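Local coordinates for protein alginate lyase, family PL7 (Zobellia galactanivorans, PDB 4BE3) that acts as an exolytic alginate lyase of polysaccharide lyase family 7, probably cleaving its algal substrate by beta-elimination, at residues A97-S102 and K267-N272; Y261-G266 and L273-G278. One frame throughout, in Å; residues are numbered along the deposited sequence.

Contact 1: residues A97-S102 and K267-N272; sequences ARVAAS and KSPEDN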
loop_
_atom_site.group_PDB
_atom_site.type_symbol
_atom_site.label_atom_id
_atom_site.label_comp_id
_atom_site.label_asym_id
_atom_site.label_seq_id
_atom_site.Cartn_x
_atom_site.Cartn_y
_atom_site.Cartn_z
ATOM N N ALA A 97 -17.925 -10.512 35.225
ATOM C CA ALA A 97 -17.695 -11.759 34.366
ATOM C C ALA A 97 -18.830 -12.093 33.467
ATOM O O ALA A 97 -18.628 -12.913 32.562
ATOM C CB ALA A 97 -17.487 -12.974 35.364
ATOM N N ARG A 98 -19.989 -11.453 33.586
ATOM C CA ARG A 98 -21.075 -11.744 32.643
ATOM C C ARG A 98 -20.814 -10.984 31.293
ATOM O O ARG A 98 -21.518 -11.322 30.328
ATOM C CB ARG A 98 -22.407 -11.077 33.188
ATOM C CG ARG A 98 -22.832 -11.900 34.444
ATOM C CD ARG A 98 -24.097 -11.111 35.009
ATOM N NE ARG A 98 -23.710 -9.723 35.368
ATOM C CZ ARG A 98 -24.540 -8.653 35.371
ATOM N NH1 ARG A 98 -25.845 -8.752 35.062
ATOM N NH2 ARG A 98 -24.104 -7.392 35.576
ATOM N N VAL A 99 -19.882 -10.064 31.319
ATOM C CA VAL A 99 -19.668 -9.169 30.076
ATOM C C VAL A 99 -18.530 -9.830 29.322
ATOM O O VAL A 99 -17.433 -9.925 29.840
ATOM C CB VAL A 99 -19.303 -7.748 30.597
ATOM C CG1 VAL A 99 -19.068 -6.886 29.342
ATOM C CG2 VAL A 99 -20.518 -7.179 31.415
ATOM N N ALA A 100 -18.755 -10.068 28.017
ATOM C CA ALA A 100 -17.825 -10.856 27.132
ATOM C C ALA A 100 -16.523 -10.134 27.087
ATOM O O ALA A 100 -15.485 -10.841 27.045
ATOM C CB ALA A 100 -18.486 -10.967 25.757
ATOM N N ALA A 101 -16.485 -8.784 27.036
ATOM C CA ALA A 101 -15.129 -8.147 26.951
ATOM C C ALA A 101 -14.280 -8.121 28.164
ATOM O O ALA A 101 -13.108 -7.736 28.110
ATOM C CB ALA A 101 -15.345 -6.637 26.435
ATOM N N SER A 102 -14.901 -8.428 29.367
ATOM C CA SER A 102 -14.097 -8.198 30.565
ATOM C C SER A 102 -12.778 -9.021 30.567
ATOM O O SER A 102 -12.723 -10.119 30.054
ATOM C CB SER A 102 -14.880 -8.715 31.841
ATOM O OG SER A 102 -15.985 -7.796 32.002
ATOM N N LYS A 267 -17.398 1.317 32.303
ATOM C CA LYS A 267 -18.787 1.582 31.958
ATOM C C LYS A 267 -19.731 0.582 32.606
ATOM O O LYS A 267 -19.378 -0.573 32.853
ATOM C CB LYS A 267 -18.962 1.627 30.430
ATOM C CG LYS A 267 -18.062 2.791 29.854
ATOM C CD LYS A 267 -18.241 2.763 28.340
ATOM C CE LYS A 267 -19.438 3.653 27.954
ATOM N NZ LYS A 267 -19.785 3.241 26.543
ATOM N N SER A 268 -20.967 1.011 32.794
ATOM C CA SER A 268 -21.962 0.171 33.455
ATOM C C SER A 268 -22.405 -0.965 32.555
ATOM O O SER A 268 -22.841 -0.734 31.404
ATOM C CB SER A 268 -23.198 1.012 33.808
ATOM O OG SER A 268 -22.848 2.027 34.729
ATOM N N PRO A 269 -22.325 -2.214 33.052
ATOM C CA PRO A 269 -22.781 -3.376 32.220
ATOM C C PRO A 269 -24.189 -3.244 31.766
ATOM O O PRO A 269 -24.479 -3.630 30.675
ATOM C CB PRO A 269 -22.610 -4.569 33.151
ATOM C CG PRO A 269 -21.313 -4.218 33.939
ATOM C CD PRO A 269 -21.631 -2.713 34.303
ATOM N N GLU A 270 -25.053 -2.594 32.581
ATOM C CA GLU A 270 -26.455 -2.414 32.169
ATOM C C GLU A 270 -26.542 -1.650 30.871
ATOM O O GLU A 270 -27.461 -1.818 30.088
ATOM C CB GLU A 270 -27.277 -1.723 33.356
ATOM C CG GLU A 270 -27.307 -2.563 34.633
ATOM C CD GLU A 270 -25.896 -2.767 35.308
ATOM O OE1 GLU A 270 -25.088 -1.776 35.238
ATOM O OE2 GLU A 270 -25.542 -3.926 35.821
ATOM N N ASP A 271 -25.608 -0.785 30.596
ATOM C CA ASP A 271 -25.673 -0.058 29.335
ATOM C C ASP A 271 -25.251 -0.853 28.092
ATOM O O ASP A 271 -25.691 -0.556 27.002
ATOM C CB ASP A 271 -24.865 1.242 29.420
ATOM C CG ASP A 271 -25.539 2.247 30.485
ATOM O OD1 ASP A 271 -26.711 2.007 30.950
ATOM O OD2 ASP A 271 -24.886 3.225 30.860
ATOM N N ASN A 272 -24.371 -1.843 28.241
ATOM C CA ASN A 272 -24.037 -2.673 27.081
ATOM C C ASN A 272 -23.406 -3.963 27.702
ATOM O O ASN A 272 -22.247 -3.954 28.114
ATOM C CB ASN A 272 -22.953 -2.009 26.273
ATOM C CG ASN A 272 -22.671 -2.765 25.012
ATOM O OD1 ASN A 272 -22.488 -3.998 25.010
ATOM N ND2 ASN A 272 -22.536 -2.022 23.917
HETATM O O HOH W 1 -27.208 -6.153 34.509
#

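Contact 2: residues Y261-G266 and L273-G278; sequences YNQTNG and LVWSTG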
loop_
_atom_site.group_PDB
_atom_site.type_symbol
_atom_site.label_atom_id
_atom_site.label_comp_id
_atom_site.label_asym_id
_atom_site.label_seq_id
_atom_site.Cartn_x
_atom_site.Cartn_y
_atom_site.Cartn_z
ATOM N N TYR A 261 -4.770 -2.605 23.531
ATOM C CA TYR A 261 -6.027 -1.836 23.422
ATOM C C TYR A 261 -6.891 -2.524 24.476
ATOM O O TYR A 261 -7.375 -3.668 24.257
ATOM C CB TYR A 261 -6.551 -2.102 21.996
ATOM C CG TYR A 261 -7.936 -1.501 21.709
ATOM C CD1 TYR A 261 -8.472 -0.456 22.490
ATOM C CD2 TYR A 261 -8.644 -1.985 20.567
ATOM C CE1 TYR A 261 -9.716 0.120 22.096
ATOM C CE2 TYR A 261 -9.860 -1.412 20.216
ATOM C CZ TYR A 261 -10.356 -0.404 20.958
ATOM O OH TYR A 261 -11.572 0.134 20.560
ATOM N N ASN A 262 -7.047 -1.857 25.582
ATOM C CA ASN A 262 -7.678 -2.485 26.809
ATOM C C ASN A 262 -9.137 -2.625 26.569
ATOM O O ASN A 262 -9.758 -1.632 26.294
ATOM C CB ASN A 262 -7.446 -1.565 27.952
ATOM C CG ASN A 262 -7.659 -2.292 29.312
ATOM O OD1 ASN A 262 -8.192 -3.416 29.304
ATOM N ND2 ASN A 262 -7.218 -1.691 30.382
ATOM N N GLN A 263 -9.735 -3.844 26.693
ATOM C CA GLN A 263 -11.176 -3.847 26.486
ATOM C C GLN A 263 -11.877 -3.876 27.850
ATOM O O GLN A 263 -13.104 -3.935 27.864
ATOM C CB GLN A 263 -11.564 -5.197 25.875
ATOM C CG GLN A 263 -10.750 -5.436 24.572
ATOM C CD GLN A 263 -11.136 -4.425 23.499
ATOM O OE1 GLN A 263 -10.263 -3.508 23.134
ATOM N NE2 GLN A 263 -12.291 -4.506 22.960
ATOM N N THR A 264 -11.139 -3.702 28.932
ATOM C CA THR A 264 -11.895 -3.578 30.207
ATOM C C THR A 264 -11.971 -2.074 30.592
ATOM O O THR A 264 -10.977 -1.374 30.704
ATOM C CB THR A 264 -11.071 -4.310 31.336
ATOM O OG1 THR A 264 -10.947 -5.688 31.021
ATOM C CG2 THR A 264 -11.964 -4.287 32.670
ATOM N N ASN A 265 -13.185 -1.593 30.652
ATOM C CA ASN A 265 -13.471 -0.183 31.019
ATOM C C ASN A 265 -14.306 -0.135 32.272
ATOM O O ASN A 265 -14.629 -1.172 32.886
ATOM C CB ASN A 265 -14.213 0.475 29.856
ATOM C CG ASN A 265 -15.417 -0.352 29.450
ATOM O OD1 ASN A 265 -16.359 -0.441 30.246
ATOM N ND2 ASN A 265 -15.419 -0.942 28.189
ATOM N N GLY A 266 -14.700 1.089 32.643
ATOM C CA GLY A 266 -15.521 1.215 33.858
ATOM C C GLY A 266 -16.951 1.549 33.538
ATOM O O GLY A 266 -17.711 1.887 34.478
ATOM N N LEU A 273 -24.222 -4.980 27.827
ATOM C CA LEU A 273 -23.759 -6.264 28.431
ATOM C C LEU A 273 -22.652 -6.999 27.706
ATOM O O LEU A 273 -22.151 -7.935 28.216
ATOM C CB LEU A 273 -24.933 -7.288 28.682
ATOM C CG LEU A 273 -24.574 -8.272 29.811
ATOM C CD1 LEU A 273 -24.538 -7.571 31.144
ATOM C CD2 LEU A 273 -25.594 -9.426 29.954
ATOM N N VAL A 274 -22.253 -6.623 26.476
ATOM C CA VAL A 274 -21.169 -7.302 25.777
ATOM C C VAL A 274 -19.840 -6.573 25.928
ATOM O O VAL A 274 -18.773 -7.207 26.104
ATOM C CB VAL A 274 -21.457 -7.407 24.278
ATOM C CG1 VAL A 274 -20.275 -8.052 23.445
ATOM C CG2 VAL A 274 -22.737 -8.250 24.121
ATOM N N TRP A 275 -19.911 -5.225 25.985
ATOM C CA TRP A 275 -18.640 -4.417 25.964
ATOM C C TRP A 275 -18.443 -3.485 27.163
ATOM O O TRP A 275 -17.343 -2.966 27.270
ATOM C CB TRP A 275 -18.678 -3.470 24.691
ATOM C CG TRP A 275 -18.715 -4.271 23.437
ATOM C CD1 TRP A 275 -19.802 -4.564 22.612
ATOM C CD2 TRP A 275 -17.552 -4.914 22.775
ATOM N NE1 TRP A 275 -19.386 -5.315 21.524
ATOM C CE2 TRP A 275 -18.073 -5.586 21.603
ATOM C CE3 TRP A 275 -16.200 -5.042 23.106
ATOM C CZ2 TRP A 275 -17.219 -6.321 20.731
ATOM C CZ3 TRP A 275 -15.326 -5.750 22.216
ATOM C CH2 TRP A 275 -15.818 -6.362 21.065
ATOM N N SER A 276 -19.481 -3.211 28.003
ATOM C CA SER A 276 -19.279 -2.293 29.161
ATOM C C SER A 276 -19.044 -3.174 30.375
ATOM O O SER A 276 -19.935 -3.855 30.796
ATOM C CB SER A 276 -20.549 -1.369 29.376
ATOM O OG SER A 276 -20.568 -0.559 28.139
ATOM N N THR A 277 -17.790 -3.159 30.858
ATOM C CA THR A 277 -17.356 -4.210 31.754
ATOM C C THR A 277 -17.422 -3.873 33.261
ATOM O O THR A 277 -17.209 -4.747 34.073
ATOM C CB THR A 277 -15.910 -4.554 31.417
ATOM O OG1 THR A 277 -15.127 -3.326 31.329
ATOM C CG2 THR A 277 -15.859 -5.123 29.981
ATOM N N GLY A 278 -17.676 -2.609 33.596
ATOM C CA GLY A 278 -17.951 -2.269 35.030
ATOM C C GLY A 278 -16.766 -2.609 35.934
ATOM O O GLY A 278 -16.977 -3.022 37.056
HETATM O O HOH W 2 -14.998 -3.281 25.926
#

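Contact 1: residues A97-S102 and K267-N272
The guanidinium of Arg98 meets Glu270 edge-on: Glu270 OE2 and a bridging water both lie at its edge, near its plane, while Pro269 CB approaches obliquely. The guanidinium and carboxylate planes are tilted 27° from each other. The two residues join two loops of the beta jelly roll, the fold of family 7 lyases, one leading into strand 104-112 and the other following strand 260-262. The direct salt bridge is long, with Arg98 NH2 3.8 Å from Glu270 OE2. The water makes a second link, accepting from Arg98 NH1 at 3.0 Å and donating to Glu270 OE2 at 3.1 Å. Arg98 NH2 also has a salt bridge to Asp96, so the guanidinium probably relies less on Glu270 than on its own loop. Although CB of Glu270 points away, a bend at chi2 (65°) turns its carboxylate back toward the arginine.

Next to this polar pair, Val99 and Pro269 form the buried, apolar part, their side chains crossing at about a right angle. Ser102 N bonds Val99 O at 3.0 Å to close a type I turn; across the contact, a bond of 2.9 Å from Asp271 N to Ser268 O spans Pro269 and Glu270. With CG1 of Val99 anti to the backbone N (chi1 179°), the other methyl, CG2, faces the proline ring and packs 3.8 Å from Pro269 CB.

Contact 2: residues Y261-G266 and L273-G278
Asn265 and Thr277 lock together through both backbone and side chain, and this pair makes the tight, buried heart of the contact. The carboxamide of Asn265 works as a clamp on the 273-278 loop: its ND2 gives a nearly straight bond (162°) to Trp275 O at 2.9 Å, lying in the carbonyl plane, and its OD1 accepts from Thr277 N at 3.1 Å, the donor standing above the plane of the amide. In return Thr277 OG1 takes Asn265 N at 2.7 Å, though the bond is clearly bent (139°). A chi1 of 49° sets that hydroxyl between its own backbone N and carbonyl carbon, facing the asparagine. Thr264 CG2 comes in crosswise, 3.6 Å from Thr277 OG1. Just upstream, Asn262 OD1 accepts from Thr264 N in an Asx turn as strand 260-262 gives out.

Packing slackens toward the glycines. Gly266 is exposed, and Asn265 O lies 3.4 Å from Gly278 N at an angle too poor for a hydrogen bond. Towards Trp275 a water bridges the two segments, donating to Gln263 O and to Trp275 O, while the Gln263 amide stands almost perpendicular at the edge of the indole. Asn265 also bonds Asn63 through ND2 and Lys267 N through OD1. One buried carboxamide therefore satisfies backbone groups on two loop stretches where no regular sheet pairing does so.

How the contacts relate
From the N terminus, the chain first lays down 97-102, in the loop between strands 80-90 and 104-112. Much later it runs from the end of strand 260-262, within 261-266, on through 267-272 and 273-278 without a break. Contact 2 closes the short loop within this run, and three of the six residues it encloses meet 97-102 in contact 1, across a gap of 164 residues. The segments alternate along the chain, so the two contacts cross. Their centres are about 6 Å apart, and Ala101 N probably donates to Val274 O at 2.9 Å. Together they tie the end of strand 260-262 to the loop entering its antiparallel neighbour, strand 104-112.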